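Local coordinates for Tp0751 (Treponema pallidum, PDB 5JK2), which mediates adhesion to extracellular matrix components and interactions with host cells, probably through the non-canonical lipocalin barrel that makes up most of this fragment, at residues Ile79-Ala84 with Glu88-Asp93; Leu70-Glu75 with Val102-Arg107; Ile114-Glu119 with Ser145-Gln150. The protein carries 1 engineered substitution. All coordinates share one frame; numbering follows the deposited sequence.

Contact 1. Residues Ile79-Ala84 with Glu88-Asp93; sequences ITFSRA and EIFLVD
The rings of Phe81 and Phe90 meet diagonally on the face of the two strands that also bears Ile79 and Glu88. CE1 of Phe81 comes to 3.5 Å from CD1 of Phe90. The side chains cross at about a right angle, the planes standing at 80° with centroids 5.2 Å apart. Phe81 holds CG anti to its own carbonyl carbon (chi1 -58°), which swings the ring along its strand until it lies across Phe90. CG of Glu88 packs against CB of Phe81 at 3.7 Å and also lies at the edge of the Phe90 ring, in its plane; its carboxylate continues to a salt bridge with Arg116. Beyond the rings, the side chains of Ile79 and Val92 cross at a slant, CD1 of Ile79 touching CG2 of Val92 at 4.1 Å. On the reverse face, Thr80 and Ile89 lie side by side.

The backbone fixes this register. Ile79 and Phe90 form a hydrogen-bonded pair through two N-H...O bonds, and so do Phe81 and Glu88. The axes run antiparallel (158°), and with only three residues between the segments the pair is a beta hairpin, its aromatic side chains lining the inside of a lipocalin-like barrel.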
loop_
_atom_site.group_PDB
_atom_site.type_symbol
_atom_site.label_atom_id
_atom_site.label_comp_id
_atom_site.label_asym_id
_atom_site.label_seq_id
_atom_site.Cartn_x
_atom_site.Cartn_y
_atom_site.Cartn_z
ATOM N N ILE A 79 0.625 -2.389 -7.828
ATOM C CA ILE A 79 -0.382 -2.117 -6.819
ATOM C C ILE A 79 -1.730 -2.030 -7.509
ATOM O O ILE A 79 -1.973 -1.129 -8.313
ATOM C CB ILE A 79 -0.091 -0.823 -6.042
ATOM C CG1 ILE A 79 1.228 -0.952 -5.270
ATOM C CG2 ILE A 79 -1.236 -0.516 -5.080
ATOM C CD1 ILE A 79 1.738 0.349 -4.680
ATOM N N THR A 80 -2.596 -2.986 -7.196
ATOM C CA THR A 80 -3.902 -3.068 -7.826
ATOM C C THR A 80 -4.933 -2.355 -6.969
ATOM O O THR A 80 -5.036 -2.597 -5.767
ATOM C CB THR A 80 -4.335 -4.535 -8.048
ATOM O OG1 THR A 80 -4.929 -5.054 -6.852
ATOM C CG2 THR A 80 -3.143 -5.399 -8.446
ATOM N N PHE A 81 -5.687 -1.465 -7.607
ATOM C CA PHE A 81 -6.722 -0.686 -6.942
ATOM C C PHE A 81 -8.096 -1.164 -7.372
ATOM O O PHE A 81 -8.414 -1.135 -8.556
ATOM C CB PHE A 81 -6.573 0.796 -7.273
ATOM C CG PHE A 81 -5.244 1.373 -6.900
ATOM C CD1 PHE A 81 -4.125 1.134 -7.679
ATOM C CD2 PHE A 81 -5.119 2.175 -5.781
ATOM C CE1 PHE A 81 -2.902 1.674 -7.339
ATOM C CE2 PHE A 81 -3.903 2.719 -5.437
ATOM C CZ PHE A 81 -2.790 2.469 -6.216
ATOM N N SER A 82 -8.914 -1.579 -6.408
ATOM C CA SER A 82 -10.221 -2.156 -6.707
ATOM C C SER A 82 -11.345 -1.596 -5.844
ATOM O O SER A 82 -11.185 -1.390 -4.643
ATOM C CB SER A 82 -10.186 -3.677 -6.532
ATOM O OG SER A 82 -9.239 -4.277 -7.395
ATOM N N ARG A 83 -12.489 -1.369 -6.483
ATOM C CA ARG A 83 -13.731 -1.051 -5.792
ATOM C C ARG A 83 -14.898 -1.400 -6.709
ATOM O O ARG A 83 -15.404 -0.541 -7.431
ATOM C CB ARG A 83 -13.793 0.422 -5.385
ATOM C CG ARG A 83 -14.987 0.751 -4.490
ATOM C CD ARG A 83 -15.540 2.149 -4.733
ATOM N NE ARG A 83 -16.875 2.324 -4.157
ATOM C CZ ARG A 83 -17.120 2.714 -2.907
ATOM N NH1 ARG A 83 -16.122 2.979 -2.074
ATOM N NH2 ARG A 83 -18.373 2.839 -2.489
ATOM N N ALA A 84 -15.307 -2.666 -6.678
ATOM C CA ALA A 84 -16.378 -3.173 -7.532
ATOM C C ALA A 84 -16.021 -3.016 -9.016
ATOM O O ALA A 84 -15.078 -3.645 -9.496
ATOM C CB ALA A 84 -17.696 -2.465 -7.203
ATOM N N GLU A 88 -7.903 -1.526 -11.415
ATOM C CA GLU A 88 -6.794 -0.920 -12.133
ATOM C C GLU A 88 -5.476 -1.204 -11.427
ATOM O O GLU A 88 -5.450 -1.474 -10.228
ATOM C CB GLU A 88 -7.011 0.587 -12.266
ATOM C CG GLU A 88 -7.156 1.304 -10.930
ATOM C CD GLU A 88 -7.833 2.654 -11.056
ATOM O OE1 GLU A 88 -8.777 2.781 -11.865
ATOM O OE2 GLU A 88 -7.423 3.591 -10.338
ATOM N N ILE A 89 -4.385 -1.144 -12.186
ATOM C CA ILE A 89 -3.059 -1.454 -11.670
ATOM C C ILE A 89 -2.085 -0.329 -11.969
ATOM O O ILE A 89 -2.155 0.295 -13.027
ATOM C CB ILE A 89 -2.501 -2.752 -12.278
ATOM C CG1 ILE A 89 -3.513 -3.891 -12.124
ATOM C CG2 ILE A 89 -1.166 -3.105 -11.628
ATOM C CD1 ILE A 89 -3.106 -5.193 -12.790
ATOM N N PHE A 90 -1.170 -0.089 -11.034
ATOM C CA PHE A 90 -0.106 0.887 -11.230
ATOM C C PHE A 90 1.242 0.260 -10.905
ATOM O O PHE A 90 1.475 -0.194 -9.787
ATOM C CB PHE A 90 -0.327 2.130 -10.360
ATOM C CG PHE A 90 -1.466 2.996 -10.810
ATOM C CD1 PHE A 90 -2.778 2.569 -10.685
ATOM C CD2 PHE A 90 -1.225 4.247 -11.342
ATOM C CE1 PHE A 90 -3.824 3.373 -11.098
ATOM C CE2 PHE A 90 -2.260 5.051 -11.754
ATOM C CZ PHE A 90 -3.562 4.616 -11.632
ATOM N N LEU A 91 2.128 0.242 -11.894
ATOM C CA LEU A 91 3.464 -0.302 -11.713
ATOM C C LEU A 91 4.295 0.633 -10.850
ATOM O O LEU A 91 4.268 1.846 -11.044
ATOM C CB LEU A 91 4.150 -0.511 -13.061
ATOM C CG LEU A 91 3.375 -1.295 -14.117
ATOM C CD1 LEU A 91 3.417 -0.556 -15.441
ATOM C CD2 LEU A 91 3.942 -2.696 -14.269
ATOM N N VAL A 92 5.042 0.065 -9.910
ATOM C CA VAL A 92 5.865 0.861 -9.008
ATOM C C VAL A 92 7.145 1.320 -9.698
ATOM O O VAL A 92 8.025 0.514 -10.000
ATOM C CB VAL A 92 6.240 0.078 -7.738
ATOM C CG1 VAL A 92 6.993 0.977 -6.764
ATOM C CG2 VAL A 92 4.995 -0.494 -7.074
ATOM N N ASP A 93 7.241 2.622 -9.938
ATOM C CA ASP A 93 8.431 3.201 -10.541
ATOM C C ASP A 93 9.495 3.447 -9.474
ATOM O O ASP A 93 10.692 3.428 -9.762
ATOM C CB ASP A 93 8.081 4.502 -11.264
ATOM C CG ASP A 93 7.518 4.267 -12.655
ATOM O OD1 ASP A 93 8.060 3.411 -13.382
ATOM O OD2 ASP A 93 6.536 4.946 -13.021
#

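Contact 2. Residues Leu70-Glu75 with Val102-Arg107; sequences LFFDRE and VSFLTR
Phe72 and Phe104 meet inside the closed antiparallel barrel of this lipocalin-like (calycin) fold, as a pair from strands that are not neighbours in the sheet. Strands 69-73 and 101-108 are separated by strands 78-83 and 86-98, so the two residues meet through the barrel interior instead of through backbone pairing. The geometry supports this: the CA atoms of Phe72 and Phe104 are 11.0 Å apart, yet the rings touch. Both CB atoms are directed at the opposing segment, which gives the side chains their inward course. The first torsions (chi1 -58° in Phe72 and -69° in Phe104) place each CG anti to its own carbonyl carbon and set each ring beside its backbone N.

The rings cross obliquely, with planes 40° apart and centroids at 5.9 Å. That inclination is too large for a parallel stack and too small for a T-shaped one. The touch is also slight, burying 64 Å² in total, shared equally by the two residues, and it is purely apolar.

The rest of each ring's surroundings comes from other parts of the barrel. Ile79 touches both phenylalanines and so bridges them from strand 78-83, while Trp54 meets Phe72 with its ring roughly perpendicular. Phe104 is also packed by Leu118 and Val120 of strand 115-122 and by Leu50. Both phenylalanines are buried, and the contact therefore belongs to a wider hydrophobic cluster.

At the meeting point itself only rim carbons of the two rings come close: CE2 of Phe72 lies 4.1 Å from CE2 of Phe104, and CD2 of Phe72 follows at 4.2 Å from CZ of Phe104.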
loop_
_atom_site.group_PDB
_atom_site.type_symbol
_atom_site.label_atom_id
_atom_site.label_comp_id
_atom_site.label_asym_id
_atom_site.label_seq_id
_atom_site.Cartn_x
_atom_site.Cartn_y
_atom_site.Cartn_z
ATOM N N LEU A 70 -6.728 -2.634 -1.720
ATOM C CA LEU A 70 -5.363 -2.522 -2.211
ATOM C C LEU A 70 -4.667 -3.869 -2.119
ATOM O O LEU A 70 -4.656 -4.498 -1.062
ATOM C CB LEU A 70 -4.570 -1.483 -1.419
ATOM C CG LEU A 70 -4.982 -0.017 -1.549
ATOM C CD1 LEU A 70 -4.151 0.836 -0.606
ATOM C CD2 LEU A 70 -4.832 0.471 -2.982
ATOM N N PHE A 71 -4.101 -4.311 -3.237
ATOM C CA PHE A 71 -3.239 -5.480 -3.242
ATOM C C PHE A 71 -1.864 -5.067 -3.744
ATOM O O PHE A 71 -1.718 -4.594 -4.871
ATOM C CB PHE A 71 -3.817 -6.602 -4.110
ATOM C CG PHE A 71 -3.100 -7.915 -3.955
ATOM C CD1 PHE A 71 -1.870 -8.119 -4.554
ATOM C CD2 PHE A 71 -3.648 -8.936 -3.197
ATOM C CE1 PHE A 71 -1.206 -9.317 -4.407
ATOM C CE2 PHE A 71 -2.983 -10.139 -3.049
ATOM C CZ PHE A 71 -1.761 -10.327 -3.656
ATOM N N PHE A 72 -0.860 -5.233 -2.890
ATOM C CA PHE A 72 0.518 -4.924 -3.248
ATOM C C PHE A 72 1.197 -6.177 -3.790
ATOM O O PHE A 72 1.554 -7.075 -3.031
ATOM C CB PHE A 72 1.277 -4.377 -2.035
ATOM C CG PHE A 72 0.657 -3.142 -1.438
ATOM C CD1 PHE A 72 -0.455 -3.236 -0.616
ATOM C CD2 PHE A 72 1.188 -1.889 -1.693
ATOM C CE1 PHE A 72 -1.027 -2.105 -0.066
ATOM C CE2 PHE A 72 0.619 -0.756 -1.145
ATOM C CZ PHE A 72 -0.488 -0.865 -0.331
ATOM N N ASP A 73 1.354 -6.240 -5.108
ATOM C CA ASP A 73 1.950 -7.404 -5.756
ATOM C C ASP A 73 3.474 -7.307 -5.728
ATOM O O ASP A 73 4.085 -6.662 -6.580
ATOM C CB ASP A 73 1.444 -7.531 -7.195
ATOM C CG ASP A 73 1.773 -8.875 -7.814
ATOM O OD1 ASP A 73 2.933 -9.324 -7.709
ATOM O OD2 ASP A 73 0.861 -9.490 -8.401
ATOM N N ARG A 74 4.076 -7.968 -4.745
ATOM C CA ARG A 74 5.514 -7.886 -4.514
ATOM C C ARG A 74 6.329 -8.427 -5.681
ATOM O O ARG A 74 7.365 -7.868 -6.036
ATOM C CB ARG A 74 5.880 -8.651 -3.245
ATOM C CG ARG A 74 7.363 -8.635 -2.926
ATOM C CD ARG A 74 7.644 -9.220 -1.554
ATOM N NE ARG A 74 8.826 -8.619 -0.946
ATOM C CZ ARG A 74 8.873 -7.375 -0.479
ATOM N NH1 ARG A 74 7.802 -6.594 -0.556
ATOM N NH2 ARG A 74 9.990 -6.906 0.060
ATOM N N GLU A 75 5.859 -9.522 -6.263
ATOM C CA GLU A 75 6.576 -10.184 -7.342
ATOM C C GLU A 75 6.735 -9.284 -8.558
ATOM O O GLU A 75 7.827 -9.159 -9.110
ATOM C CB GLU A 75 5.855 -11.471 -7.739
ATOM C CG GLU A 75 6.227 -12.675 -6.882
ATOM C CD GLU A 75 7.644 -13.170 -7.129
ATOM O OE1 GLU A 75 8.093 -14.076 -6.396
ATOM O OE2 GLU A 75 8.310 -12.660 -8.057
ATOM N N VAL A 102 6.082 3.990 3.979
ATOM C CA VAL A 102 6.503 3.638 2.628
ATOM C C VAL A 102 5.867 4.622 1.655
ATOM O O VAL A 102 4.649 4.797 1.651
ATOM C CB VAL A 102 6.098 2.205 2.246
ATOM C CG1 VAL A 102 6.734 1.810 0.919
ATOM C CG2 VAL A 102 6.506 1.230 3.336
ATOM N N SER A 103 6.695 5.262 0.836
ATOM C CA SER A 103 6.218 6.245 -0.129
ATOM C C SER A 103 6.414 5.742 -1.553
ATOM O O SER A 103 7.544 5.576 -2.014
ATOM C CB SER A 103 6.938 7.578 0.066
ATOM O OG SER A 103 6.481 8.232 1.238
ATOM N N PHE A 104 5.303 5.511 -2.243
ATOM C CA PHE A 104 5.325 4.941 -3.583
ATOM C C PHE A 104 5.173 5.984 -4.680
ATOM O O PHE A 104 4.482 6.987 -4.508
ATOM C CB PHE A 104 4.207 3.916 -3.738
ATOM C CG PHE A 104 4.413 2.667 -2.944
ATOM C CD1 PHE A 104 5.104 1.597 -3.484
ATOM C CD2 PHE A 104 3.903 2.554 -1.663
ATOM C CE1 PHE A 104 5.290 0.440 -2.761
ATOM C CE2 PHE A 104 4.086 1.399 -0.933
ATOM C CZ PHE A 104 4.781 0.340 -1.483
ATOM N N LEU A 105 5.828 5.728 -5.811
ATOM C CA LEU A 105 5.548 6.441 -7.052
ATOM C C LEU A 105 5.162 5.392 -8.080
ATOM O O LEU A 105 6.015 4.659 -8.580
ATOM C CB LEU A 105 6.754 7.263 -7.527
ATOM C CG LEU A 105 6.567 8.227 -8.712
ATOM C CD1 LEU A 105 6.548 7.499 -10.053
ATOM C CD2 LEU A 105 5.307 9.078 -8.559
ATOM N N THR A 106 3.870 5.321 -8.381
ATOM C CA THR A 106 3.338 4.281 -9.247
ATOM C C THR A 106 2.834 4.874 -10.558
ATOM O O THR A 106 2.621 6.078 -10.650
ATOM C CB THR A 106 2.196 3.522 -8.561
ATOM O OG1 THR A 106 1.002 4.313 -8.597
ATOM C CG2 THR A 106 2.546 3.211 -7.115
ATOM N N ARG A 107 2.638 4.024 -11.561
ATOM C CA ARG A 107 2.269 4.478 -12.895
ATOM C C ARG A 107 1.283 3.529 -13.561
ATOM O O ARG A 107 1.509 2.319 -13.614
ATOM C CB ARG A 107 3.524 4.624 -13.752
ATOM C CG ARG A 107 3.277 4.754 -15.249
ATOM C CD ARG A 107 4.585 4.966 -15.996
ATOM N NE ARG A 107 5.659 4.118 -15.478
ATOM C CZ ARG A 107 5.847 2.843 -15.814
ATOM N NH1 ARG A 107 6.853 2.162 -15.284
ATOM N NH2 ARG A 107 5.031 2.245 -16.673
#

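Contact 3. Residues Ile114-Glu119 with Ser145-Gln150; sequences IRRRLE and SMWDGQ
Arg116 and Trp147 carry the whole contact between strand 115-119 and the turn leading into the strand that starts at Gly149. The packed part is the end of the arginine against the pyrrole side of the indole. NH1 of Arg116 stands 3.2 Å from NE1 of Trp147, and CZ of Arg116 is 3.6 Å from the same NE1. CD1 of Trp147 lies 3.8 Å above one face of the Arg116 guanidinium, displaced toward its rim, with the two planes 40° apart. This tilt leaves the groups neither stacked flat nor perpendicular. Arg116 reaches the site with CG anti to the backbone N (chi1 -175°) and an extended chain that bends at chi3.

The turn fixes the backbone of Trp147: Ser145 OG accepts from Trp147 N at 3.2 Å in a nearly straight bond, an ST turn. CG of Met146 sits 3.5 Å above one face of the Trp147 ring, also off-centre.

Packing is looser away from this pair. Arg116 and Trp147 are both buried, whereas the Met146 side of the turn is exposed to solvent. The bond from Asp148 N to Ser145 O is weak, at 3.3 Å. Gly149 takes backbone angles suited to a residue without a side chain as the chain leaves the turn for its strand.

Inside the barrel, Phe81 joins the pair, in a cation-pi contact with Arg116 and edge-to-face with Trp147. Arg116 NE forms a salt bridge to Glu134 and NH1 another to Glu88. Since NH1 and NE1 are both donors, their closeness is not a hydrogen bond; the two carboxylates probably offset the buried positive charge and hold the guanidinium beside the indole, making this a charged cluster of Arg116, Glu88 and Glu134 set against Phe81 and Trp147.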
loop_
_atom_site.group_PDB
_atom_site.type_symbol
_atom_site.label_atom_id
_atom_site.label_comp_id
_atom_site.label_asym_id
_atom_site.label_seq_id
_atom_site.Cartn_x
_atom_site.Cartn_y
_atom_site.Cartn_z
ATOM N N ILE A 114 -0.623 8.973 -16.703
ATOM C CA ILE A 114 -1.346 8.912 -15.445
ATOM C C ILE A 114 -0.576 8.082 -14.428
ATOM O O ILE A 114 -0.273 6.912 -14.660
ATOM C CB ILE A 114 -2.752 8.329 -15.653
ATOM C CG1 ILE A 114 -3.570 9.244 -16.574
ATOM C CG2 ILE A 114 -3.462 8.141 -14.312
ATOM C CD1 ILE A 114 -4.735 8.574 -17.224
ATOM N N ARG A 115 -0.282 8.708 -13.296
ATOM C CA ARG A 115 0.512 8.100 -12.246
ATOM C C ARG A 115 -0.188 8.335 -10.915
ATOM O O ARG A 115 -1.227 8.987 -10.873
ATOM C CB ARG A 115 1.924 8.688 -12.256
ATOM C CG ARG A 115 2.590 8.593 -13.622
ATOM C CD ARG A 115 4.100 8.474 -13.531
ATOM N NE ARG A 115 4.713 9.646 -12.916
ATOM C CZ ARG A 115 6.024 9.820 -12.780
ATOM N NH1 ARG A 115 6.491 10.920 -12.206
ATOM N NH2 ARG A 115 6.870 8.895 -13.215
ATOM N N ARG A 116 0.370 7.803 -9.833
ATOM C CA ARG A 116 -0.269 7.918 -8.527
ATOM C C ARG A 116 0.741 7.817 -7.387
ATOM O O ARG A 116 1.498 6.851 -7.300
ATOM C CB ARG A 116 -1.342 6.837 -8.378
ATOM C CG ARG A 116 -2.154 6.925 -7.097
ATOM C CD ARG A 116 -3.355 6.000 -7.143
ATOM N NE ARG A 116 -4.380 6.494 -8.057
ATOM C CZ ARG A 116 -5.410 5.775 -8.490
ATOM N NH1 ARG A 116 -5.560 4.517 -8.097
ATOM N NH2 ARG A 116 -6.291 6.313 -9.319
ATOM N N ARG A 117 0.743 8.826 -6.518
ATOM C CA ARG A 117 1.608 8.841 -5.343
ATOM C C ARG A 117 0.879 8.295 -4.128
ATOM O O ARG A 117 -0.289 8.608 -3.904
ATOM C CB ARG A 117 2.100 10.257 -5.054
ATOM C CG ARG A 117 2.997 10.805 -6.138
ATOM C CD ARG A 117 3.664 12.108 -5.729
ATOM N NE ARG A 117 4.850 12.377 -6.538
ATOM C CZ ARG A 117 4.821 12.802 -7.799
ATOM N NH1 ARG A 117 5.956 13.015 -8.452
ATOM N NH2 ARG A 117 3.662 13.010 -8.412
ATOM N N LEU A 118 1.584 7.490 -3.342
ATOM C CA LEU A 118 0.998 6.834 -2.183
ATOM C C LEU A 118 1.811 7.128 -0.930
ATOM O O LEU A 118 3.032 7.257 -0.985
ATOM C CB LEU A 118 0.915 5.321 -2.414
ATOM C CG LEU A 118 -0.468 4.677 -2.280
ATOM C CD1 LEU A 118 -1.412 5.213 -3.343
ATOM C CD2 LEU A 118 -0.368 3.163 -2.366
ATOM N N GLU A 119 1.115 7.236 0.196
ATOM C CA GLU A 119 1.755 7.471 1.483
ATOM C C GLU A 119 1.254 6.461 2.506
ATOM O O GLU A 119 0.399 6.769 3.336
ATOM C CB GLU A 119 1.487 8.894 1.965
ATOM C CG GLU A 119 2.037 9.976 1.046
ATOM C CD GLU A 119 3.555 10.020 1.026
ATOM O OE1 GLU A 119 4.187 9.420 1.922
ATOM O OE2 GLU A 119 4.118 10.656 0.110
ATOM N N SER A 145 -8.772 11.466 -1.798
ATOM C CA SER A 145 -8.991 10.364 -2.728
ATOM C C SER A 145 -9.982 9.358 -2.164
ATOM O O SER A 145 -10.234 9.331 -0.961
ATOM C CB SER A 145 -7.666 9.670 -3.046
ATOM O OG SER A 145 -7.864 8.548 -3.886
ATOM N N MET A 146 -10.545 8.536 -3.043
ATOM C CA MET A 146 -11.439 7.466 -2.622
ATOM C C MET A 146 -10.647 6.368 -1.923
ATOM O O MET A 146 -11.203 5.550 -1.193
ATOM C CB MET A 146 -12.194 6.887 -3.821
ATOM C CG MET A 146 -11.304 6.196 -4.845
ATOM S SD MET A 146 -12.193 5.650 -6.314
ATOM C CE MET A 146 -13.480 4.655 -5.589
ATOM N N TRP A 147 -9.338 6.365 -2.156
ATOM C CA TRP A 147 -8.451 5.357 -1.596
ATOM C C TRP A 147 -7.916 5.770 -0.228
ATOM O O TRP A 147 -7.427 4.933 0.529
ATOM C CB TRP A 147 -7.289 5.094 -2.557
ATOM C CG TRP A 147 -7.739 4.825 -3.960
ATOM C CD1 TRP A 147 -7.554 5.625 -5.047
ATOM C CD2 TRP A 147 -8.467 3.682 -4.423
ATOM N NE1 TRP A 147 -8.114 5.048 -6.161
ATOM C CE2 TRP A 147 -8.681 3.854 -5.803
ATOM C CE3 TRP A 147 -8.954 2.529 -3.804
ATOM C CZ2 TRP A 147 -9.362 2.919 -6.573
ATOM C CZ3 TRP A 147 -9.627 1.600 -4.572
ATOM C CH2 TRP A 147 -9.825 1.800 -5.940
ATOM N N ASP A 148 -8.006 7.060 0.083
ATOM C CA ASP A 148 -7.598 7.563 1.390
ATOM C C ASP A 148 -8.384 6.887 2.500
ATOM O O ASP A 148 -9.601 6.740 2.407
ATOM C CB ASP A 148 -7.792 9.077 1.478
ATOM C CG ASP A 148 -6.693 9.851 0.783
ATOM O OD1 ASP A 148 -6.005 9.268 -0.077
ATOM O OD2 ASP A 148 -6.522 11.047 1.100
ATOM N N GLY A 149 -7.681 6.476 3.550
ATOM C CA GLY A 149 -8.321 5.885 4.709
ATOM C C GLY A 149 -7.483 4.804 5.357
ATOM O O GLY A 149 -6.348 4.553 4.956
ATOM N N GLN A 150 -8.058 4.164 6.369
ATOM C CA GLN A 150 -7.382 3.101 7.092
ATOM C C GLN A 150 -7.628 1.767 6.396
ATOM O O GLN A 150 -8.726 1.517 5.902
ATOM C CB GLN A 150 -7.873 3.047 8.538
ATOM C CG GLN A 150 -7.065 2.135 9.437
ATOM C CD GLN A 150 -7.737 1.889 10.771
ATOM O OE1 GLN A 150 -8.917 2.182 10.951
ATOM N NE2 GLN A 150 -6.983 1.349 11.716
#

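In the fold
All three contacts lie in one eight-stranded antiparallel barrel whose strands follow each other around it in sequence order. Contact 1 joins consecutive strands 78-83 and 86-98; contact 2 spans the interior from strand 69-73 to 101-108, so its chain interval encloses contact 1; contact 3 comes later, between strand 115-122 and the turn before strand 149-153. The centre of contact 1 lies about 8 Å from that of contact 2 and about 10 Å from that of contact 3. Salt bridges Asp93-Arg107 and Glu88-Arg116, and a bond between Thr106 OG1 and the backbone O of Arg116, link them. Neighbour pairing, cross-barrel aromatic packing and an arginine-tryptophan contact thus tie different parts of one barrel together.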